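Local coordinates for protein glycine cleavage system transcriptional repressor, putative (Vibrio cholerae, PDB 1U8S) that probably represses transcription of the glycine cleavage system genes, acting as a cytoplasmic regulator built from two ACT domains, at residues 5-10 / 79-84; 25-30 / 60-65; 32-37 / 48-53. All coordinates share one frame; numbering follows the deposited sequence.

Contact 1. Residues 5-10 / 79-84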
# COMPACT_ATOMS: atom_id res chain seq x y z
N GLN B 5 2.66 -8.07 -20.87
CA GLN B 5 2.67 -6.65 -20.55
C GLN B 5 2.20 -6.33 -19.12
O GLN B 5 1.25 -6.94 -18.61
CB GLN B 5 1.81 -5.89 -21.57
CG GLN B 5 1.65 -4.41 -21.27
CD GLN B 5 2.95 -3.64 -21.40
OE1 GLN B 5 3.05 -2.49 -20.95
NE2 GLN B 5 3.95 -4.25 -22.03
N HIS B 6 2.86 -5.37 -18.48
CA HIS B 6 2.53 -4.98 -17.12
C HIS B 6 1.80 -3.66 -17.05
O HIS B 6 2.08 -2.75 -17.83
CB HIS B 6 3.80 -4.88 -16.26
CG HIS B 6 4.54 -6.17 -16.11
ND1 HIS B 6 5.03 -6.88 -17.19
CD2 HIS B 6 4.90 -6.87 -15.01
CE1 HIS B 6 5.66 -7.96 -16.75
NE2 HIS B 6 5.60 -7.97 -15.43
N LEU B 7 0.89 -3.55 -16.09
CA LEU B 7 0.10 -2.34 -15.90
C LEU B 7 0.02 -2.02 -14.41
O LEU B 7 0.03 -2.93 -13.57
CB LEU B 7 -1.31 -2.54 -16.46
CG LEU B 7 -2.30 -1.38 -16.35
CD1 LEU B 7 -1.87 -0.25 -17.27
CD2 LEU B 7 -3.69 -1.85 -16.74
N VAL B 8 -0.05 -0.73 -14.09
CA VAL B 8 -0.15 -0.30 -12.71
C VAL B 8 -1.51 0.33 -12.51
O VAL B 8 -1.93 1.20 -13.27
CB VAL B 8 0.93 0.74 -12.36
CG1 VAL B 8 0.56 1.43 -11.07
CG2 VAL B 8 2.28 0.06 -12.22
N ILE B 9 -2.21 -0.11 -11.47
CA ILE B 9 -3.54 0.42 -11.20
C ILE B 9 -3.66 1.13 -9.85
O ILE B 9 -3.11 0.69 -8.84
CB ILE B 9 -4.60 -0.70 -11.25
CG1 ILE B 9 -4.65 -1.31 -12.65
CG2 ILE B 9 -5.96 -0.15 -10.87
CD1 ILE B 9 -5.56 -2.54 -12.74
N THR B 10 -4.38 2.24 -9.86
CA THR B 10 -4.63 3.03 -8.68
C THR B 10 -6.14 3.23 -8.60
O THR B 10 -6.78 3.54 -9.60
CB THR B 10 -3.94 4.40 -8.77
OG1 THR B 10 -2.70 4.35 -8.05
CG2 THR B 10 -4.81 5.49 -8.17
N MET B 79 -4.42 4.46 -14.31
CA MET B 79 -3.58 3.36 -14.76
C MET B 79 -2.34 3.86 -15.51
O MET B 79 -2.27 5.01 -15.91
CB MET B 79 -4.34 2.43 -15.70
CG MET B 79 -5.70 2.02 -15.21
SD MET B 79 -6.51 1.02 -16.47
CE MET B 79 -6.94 2.31 -17.70
N LYS B 80 -1.37 2.97 -15.69
CA LYS B 80 -0.16 3.31 -16.41
C LYS B 80 0.68 2.08 -16.72
O LYS B 80 1.12 1.37 -15.82
CB LYS B 80 0.70 4.29 -15.61
CG LYS B 80 2.06 4.54 -16.25
CD LYS B 80 2.86 5.60 -15.55
CE LYS B 80 4.18 5.83 -16.28
NZ LYS B 80 4.94 6.98 -15.73
N ARG B 81 0.89 1.83 -18.00
CA ARG B 81 1.70 0.70 -18.40
C ARG B 81 3.11 0.96 -17.85
O ARG B 81 3.47 2.10 -17.56
CB ARG B 81 1.71 0.56 -19.92
CG ARG B 81 0.31 0.49 -20.53
CD ARG B 81 0.34 0.54 -22.06
NE ARG B 81 0.46 -0.77 -22.68
CZ ARG B 81 -0.57 -1.48 -23.14
NH1 ARG B 81 -1.80 -1.00 -23.07
NH2 ARG B 81 -0.36 -2.68 -23.67
N THR B 82 3.89 -0.10 -17.71
CA THR B 82 5.25 0.02 -17.19
C THR B 82 6.07 -1.23 -17.52
O THR B 82 5.51 -2.27 -17.86
CB THR B 82 5.22 0.25 -15.66
OG1 THR B 82 6.55 0.46 -15.17
CG2 THR B 82 4.61 -0.95 -14.95
N SER B 83 7.39 -1.11 -17.42
CA SER B 83 8.30 -2.22 -17.70
C SER B 83 8.03 -3.35 -16.72
O SER B 83 7.37 -3.14 -15.71
CB SER B 83 9.76 -1.77 -17.53
OG SER B 83 10.08 -0.71 -18.41
N PRO B 84 8.54 -4.55 -17.01
CA PRO B 84 8.31 -5.66 -16.08
C PRO B 84 8.92 -5.36 -14.73
O PRO B 84 9.84 -4.55 -14.61
CB PRO B 84 8.97 -6.85 -16.78
CG PRO B 84 10.03 -6.23 -17.61
CD PRO B 84 9.34 -5.00 -18.16
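Leu7 and Arg81 face each other, 4.2 Å between their CA atoms, as a non-hydrogen-bonded pair of two antiparallel strands, 5-10 and 79-82, whose short axes run at 151°. The neighbouring pair, Val8 with Lys80, carries two backbone bonds: Val8 N donates to Lys80 O at 3.0 Å, and the return bond from Lys80 N to Val8 O is weak. A longer bond, 3.2 Å, runs from Thr82 N to His6 O.

On the face of Leu7, Ile9 and Met79 the packing is apolar. With CG of Leu7 anti to its own backbone N (chi1 180°), CD1 reaches over the opposite strand and lies 3.5 Å from Arg81 N, while CD2 approaches the sulfur of Met79. Helix 56-71 covers this face through Glu63 and Leu66. The side chains of Gln5 and Arg81 cross nearly at right angles at its border, and the charge of Arg81 is engaged by Glu63 in a salt bridge.

On the other face CG2 of Val8 meets CG2 of Thr82 at 3.7 Å. Lys80 stretches away from strand 5-10, and its ammonium forms a salt bridge with Glu45 of the second subunit, whose carboxylate is also hydrogen-bonded to the Thr82 hydroxyl. Beyond the strand end, Pro84 comes over one face of the His6 ring, the two side chains crossing at about a right angle: Pro84 CA stands 3.5 Å from the His6 ring centroid, only 6° off the normal, a CH-pi contact.

Such pairing of the first and last strands of the N-terminal ACT domain, one face under helices and the other against a partner subunit, forms the edge of its ferredoxin-like beta-alpha-beta-beta-alpha-beta sheet, in strand order 2-3-1-4.

Contact 2. Residues 25-30 / 60-65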
# COMPACT_ATOMS: atom_id res chain seq x y z
N ARG B 25 -11.83 -9.18 -9.47
CA ARG B 25 -12.73 -9.99 -10.29
C ARG B 25 -12.54 -9.59 -11.75
O ARG B 25 -12.32 -10.44 -12.62
CB ARG B 25 -14.17 -9.75 -9.84
CG ARG B 25 -15.23 -10.52 -10.61
CD ARG B 25 -16.62 -10.26 -10.02
NE ARG B 25 -17.67 -10.71 -10.92
CZ ARG B 25 -17.85 -10.21 -12.14
NH1 ARG B 25 -17.06 -9.25 -12.60
NH2 ARG B 25 -18.83 -10.68 -12.91
N LEU B 26 -12.63 -8.30 -11.99
CA LEU B 26 -12.48 -7.74 -13.32
C LEU B 26 -11.09 -8.02 -13.87
O LEU B 26 -10.92 -8.38 -15.03
CB LEU B 26 -12.75 -6.23 -13.27
CG LEU B 26 -12.89 -5.44 -14.57
CD1 LEU B 26 -13.67 -4.17 -14.30
CD2 LEU B 26 -11.51 -5.13 -15.14
N VAL B 27 -10.09 -7.88 -13.01
CA VAL B 27 -8.70 -8.11 -13.39
C VAL B 27 -8.37 -9.57 -13.70
O VAL B 27 -7.80 -9.87 -14.76
CB VAL B 27 -7.73 -7.60 -12.29
CG1 VAL B 27 -6.31 -8.01 -12.61
CG2 VAL B 27 -7.82 -6.09 -12.20
N THR B 28 -8.71 -10.47 -12.78
CA THR B 28 -8.42 -11.88 -12.99
C THR B 28 -9.28 -12.45 -14.11
O THR B 28 -8.80 -13.25 -14.92
CB THR B 28 -8.68 -12.70 -11.71
OG1 THR B 28 -10.05 -12.55 -11.31
CG2 THR B 28 -7.77 -12.24 -10.59
N GLN B 29 -10.54 -12.02 -14.17
CA GLN B 29 -11.47 -12.47 -15.21
C GLN B 29 -11.14 -11.85 -16.57
O GLN B 29 -11.83 -12.10 -17.56
CB GLN B 29 -12.92 -12.14 -14.82
CG GLN B 29 -13.54 -13.11 -13.81
CD GLN B 29 -15.06 -12.94 -13.66
OE1 GLN B 29 -15.76 -12.70 -14.64
NE2 GLN B 29 -15.55 -13.08 -12.44
N ALA B 30 -10.08 -11.05 -16.62
CA ALA B 30 -9.64 -10.42 -17.86
C ALA B 30 -8.45 -11.19 -18.44
O ALA B 30 -8.00 -10.92 -19.55
CB ALA B 30 -9.24 -8.97 -17.61
N THR B 60 -5.38 -4.49 -22.46
CA THR B 60 -6.29 -3.52 -23.05
C THR B 60 -7.69 -3.78 -22.50
O THR B 60 -8.43 -2.85 -22.18
CB THR B 60 -6.32 -3.63 -24.58
OG1 THR B 60 -4.99 -3.48 -25.09
CG2 THR B 60 -7.20 -2.55 -25.18
N ARG B 61 -8.04 -5.06 -22.39
CA ARG B 61 -9.35 -5.45 -21.86
C ARG B 61 -9.53 -4.84 -20.49
O ARG B 61 -10.62 -4.40 -20.14
CB ARG B 61 -9.47 -6.96 -21.75
CG ARG B 61 -10.72 -7.42 -21.01
CD ARG B 61 -11.99 -7.20 -21.83
NE ARG B 61 -13.20 -7.51 -21.07
CZ ARG B 61 -14.39 -7.75 -21.62
NH1 ARG B 61 -14.52 -7.73 -22.94
NH2 ARG B 61 -15.45 -8.02 -20.86
N VAL B 62 -8.45 -4.82 -19.71
CA VAL B 62 -8.48 -4.26 -18.36
C VAL B 62 -8.47 -2.73 -18.43
O VAL B 62 -9.14 -2.07 -17.64
CB VAL B 62 -7.26 -4.73 -17.53
CG1 VAL B 62 -7.31 -4.11 -16.14
CG2 VAL B 62 -7.26 -6.23 -17.43
N GLU B 63 -7.72 -2.18 -19.37
CA GLU B 63 -7.63 -0.74 -19.52
C GLU B 63 -8.97 -0.15 -19.97
O GLU B 63 -9.26 1.02 -19.72
CB GLU B 63 -6.55 -0.37 -20.54
CG GLU B 63 -5.15 -0.85 -20.17
CD GLU B 63 -4.11 -0.48 -21.22
OE1 GLU B 63 -4.30 -0.86 -22.40
OE2 GLU B 63 -3.11 0.18 -20.86
N THR B 64 -9.79 -0.97 -20.62
CA THR B 64 -11.08 -0.48 -21.07
C THR B 64 -12.16 -0.66 -20.03
O THR B 64 -12.80 0.31 -19.62
CB THR B 64 -11.54 -1.18 -22.36
OG1 THR B 64 -10.56 -1.01 -23.39
CG2 THR B 64 -12.87 -0.59 -22.82
N THR B 65 -12.37 -1.90 -19.59
CA THR B 65 -13.41 -2.21 -18.61
C THR B 65 -13.30 -1.57 -17.22
O THR B 65 -14.32 -1.23 -16.61
CB THR B 65 -13.54 -3.73 -18.43
OG1 THR B 65 -12.30 -4.27 -17.96
CG2 THR B 65 -13.90 -4.38 -19.75
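Ala30, just past the C-terminal end of helix 19-28, sets its methyl against Val62 of helix 56-71 in a tightly packed part of the contact: Ala30 CB lies 3.4 Å from Val62 CG2. The small side chain lets the backbones come close, with 6.3 Å between the CA atoms of Ala30 and Val62. Leu26 and Thr65 make the other close approach. They slide past each other in opposite directions, and Leu26 CD2 comes to 3.1 Å from Thr65 OG1. That hydroxyl is held within its own helix: with chi1 at 60°, Thr65 OG1 points back and donates to Arg61 O at 2.8 Å, while Thr65 N reaches the same oxygen from the opposite face of its plane.

Elsewhere the fit is looser. Val62 CG1 is turned to Val27 CG2 and Leu26 CD2, each 4.4 Å away, and Ile52 of strand 45-54 touches both Val27 and Val62, forming the floor beneath the two helices. On the solvent side, only the aliphatic root of the exposed Arg61 takes part, its CG resting 4.0 Å from Ala30 CB.

The end of helix 19-28 and the residue after it thus meet helix 56-71 mainly by close, largely apolar packing, with no hydrogen bond between the segments. Thr65 OG1 spends its proton on Arg61 O, so it can sit against the Leu26 methyl without donating across the contact.

Contact 3. Residues 32-37 / 48-53; sequences CNIIDS and LLMLIS
The beta hairpin of strands 33-42 and 45-54 contains this contact, and a beta bulge interrupts its antiparallel pairing. Asn33 and Ser53 form a regular hydrogen-bonded pair: Asn33 N donates to Ser53 O at 2.8 Å, in the carbonyl plane, and Ser53 N answers to Asn33 O at 3.0 Å. Beyond Ile34, opposite Ile52, the register slips by one. Ile35 N still bonds to Leu51 O, nearly in line with the carbonyl, but Leu51 N donates to Asp36 O at 3.1 Å. The extra residue is Ile35, whose helix-like backbone angles (-67°, -47°) mark it as the bulged residue, its side chain directed to Leu51, with Ile35 CB 3.9 Å from Leu51 CD2. Its CD1 reaches on toward the hydroxyl of Ser53.

On the face turned to the helices, Ile34 CG2 meets Met50 CG at 4.1 Å. Because Met50 is bent at its third torsion (-87°), its CE also comes over the CB of Ser37 and the CG2 of Ile34. Cys32 SG lies 4.2 Å from Ile52 CD1, and the cysteine packs against Ile59 and Val62 of helix 56-71; Val27 of helix 19-28 touches both Ile34 and Ile52.

Asp36 forms a salt bridge with Arg38. The contact thus has two sets of bonds: those within the hairpin, and those by which the backbone of Ile34, Cys32 O (to Lys103), Asn33 OD1 (to Thr128 N) and the Ser37 hydroxyl (to Leu124 O) join strand 33-42 to the second subunit, consistent with a domain-swapped assembly.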
# COMPACT_ATOMS: atom_id res chain seq x y z
N CYS B 32 -5.51 -11.43 -16.76
CA CYS B 32 -4.28 -10.92 -16.18
C CYS B 32 -3.93 -11.55 -14.84
O CYS B 32 -4.76 -12.16 -14.17
CB CYS B 32 -4.38 -9.41 -16.01
SG CYS B 32 -4.75 -8.56 -17.55
N ASN B 33 -2.67 -11.40 -14.46
CA ASN B 33 -2.17 -11.92 -13.20
C ASN B 33 -1.96 -10.73 -12.29
O ASN B 33 -1.68 -9.63 -12.76
CB ASN B 33 -0.84 -12.62 -13.41
CG ASN B 33 -0.97 -13.89 -14.20
OD1 ASN B 33 -1.43 -14.91 -13.68
ND2 ASN B 33 -0.58 -13.84 -15.47
N ILE B 34 -2.12 -10.95 -10.99
CA ILE B 34 -1.89 -9.89 -10.04
C ILE B 34 -0.53 -10.18 -9.43
O ILE B 34 -0.38 -11.11 -8.63
CB ILE B 34 -2.96 -9.87 -8.95
CG1 ILE B 34 -4.33 -9.65 -9.59
CG2 ILE B 34 -2.68 -8.74 -7.96
CD1 ILE B 34 -5.48 -9.78 -8.62
N ILE B 35 0.47 -9.39 -9.83
CA ILE B 35 1.83 -9.54 -9.34
C ILE B 35 1.93 -9.19 -7.87
O ILE B 35 2.53 -9.92 -7.07
CB ILE B 35 2.81 -8.63 -10.11
CG1 ILE B 35 2.76 -8.95 -11.61
CG2 ILE B 35 4.21 -8.77 -9.55
CD1 ILE B 35 3.21 -10.36 -11.96
N ASP B 36 1.34 -8.05 -7.51
CA ASP B 36 1.37 -7.57 -6.14
C ASP B 36 0.37 -6.44 -5.98
O ASP B 36 -0.14 -5.93 -6.97
CB ASP B 36 2.78 -7.07 -5.80
CG ASP B 36 2.97 -6.86 -4.33
OD1 ASP B 36 2.12 -7.34 -3.55
OD2 ASP B 36 3.98 -6.24 -3.95
N SER B 37 0.09 -6.06 -4.74
CA SER B 37 -0.87 -4.99 -4.50
C SER B 37 -0.78 -4.51 -3.08
O SER B 37 -0.13 -5.13 -2.24
CB SER B 37 -2.30 -5.47 -4.76
OG SER B 37 -2.66 -6.49 -3.85
N LEU B 48 -6.39 1.31 -3.22
CA LEU B 48 -5.66 0.19 -3.79
C LEU B 48 -4.52 0.52 -4.78
O LEU B 48 -4.69 1.31 -5.71
CB LEU B 48 -6.66 -0.71 -4.50
CG LEU B 48 -6.09 -1.73 -5.46
CD1 LEU B 48 -5.79 -2.99 -4.70
CD2 LEU B 48 -7.11 -2.02 -6.55
N LEU B 49 -3.35 -0.09 -4.55
CA LEU B 49 -2.22 0.05 -5.46
C LEU B 49 -2.12 -1.33 -6.05
O LEU B 49 -2.19 -2.30 -5.32
CB LEU B 49 -0.92 0.35 -4.71
CG LEU B 49 -0.87 1.72 -4.04
CD1 LEU B 49 0.52 1.97 -3.46
CD2 LEU B 49 -1.27 2.80 -5.07
N MET B 50 -1.98 -1.43 -7.37
CA MET B 50 -1.90 -2.77 -7.94
C MET B 50 -1.08 -2.83 -9.22
O MET B 50 -1.04 -1.88 -9.99
CB MET B 50 -3.31 -3.33 -8.19
CG MET B 50 -3.34 -4.78 -8.60
SD MET B 50 -5.03 -5.38 -8.89
CE MET B 50 -5.52 -5.90 -7.23
N LEU B 51 -0.42 -3.96 -9.41
CA LEU B 51 0.42 -4.22 -10.58
C LEU B 51 -0.01 -5.54 -11.20
O LEU B 51 0.09 -6.59 -10.58
CB LEU B 51 1.89 -4.32 -10.16
CG LEU B 51 2.81 -4.84 -11.26
CD1 LEU B 51 2.76 -3.87 -12.43
CD2 LEU B 51 4.23 -5.00 -10.74
N ILE B 52 -0.48 -5.48 -12.43
CA ILE B 52 -0.93 -6.69 -13.10
C ILE B 52 -0.14 -6.88 -14.38
O ILE B 52 0.54 -5.98 -14.85
CB ILE B 52 -2.45 -6.60 -13.45
CG1 ILE B 52 -2.69 -5.48 -14.45
CG2 ILE B 52 -3.28 -6.35 -12.19
CD1 ILE B 52 -4.15 -5.36 -14.89
N SER B 53 -0.23 -8.08 -14.93
CA SER B 53 0.46 -8.40 -16.17
C SER B 53 -0.47 -9.28 -17.00
O SER B 53 -1.34 -9.96 -16.45
CB SER B 53 1.75 -9.16 -15.88
OG SER B 53 1.47 -10.43 -15.32

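Overall arrangement
From the N terminus the chain lays down strand 5-14, an inner strand that is part of contact 1 and lies next to strand 45-54 of contact 3, then helix 19-28, whose end enters contact 2. Strands 33-42 and 45-54 turn back on each other in contact 3, the shortest loop. Helix 56-71 then closes contact 2 around that hairpin, and strand 76-82 closes contact 1 around both, so the three loops nest without crossing. Contacts 1 and 3 lie in the same sheet, flanking the 5-14/45-54 pairing, where Leu7 N and Ile9 N probably bond to Ile52 O and Met50 O. Contact 2 rests on the sheet, Val62 packing on Ile9.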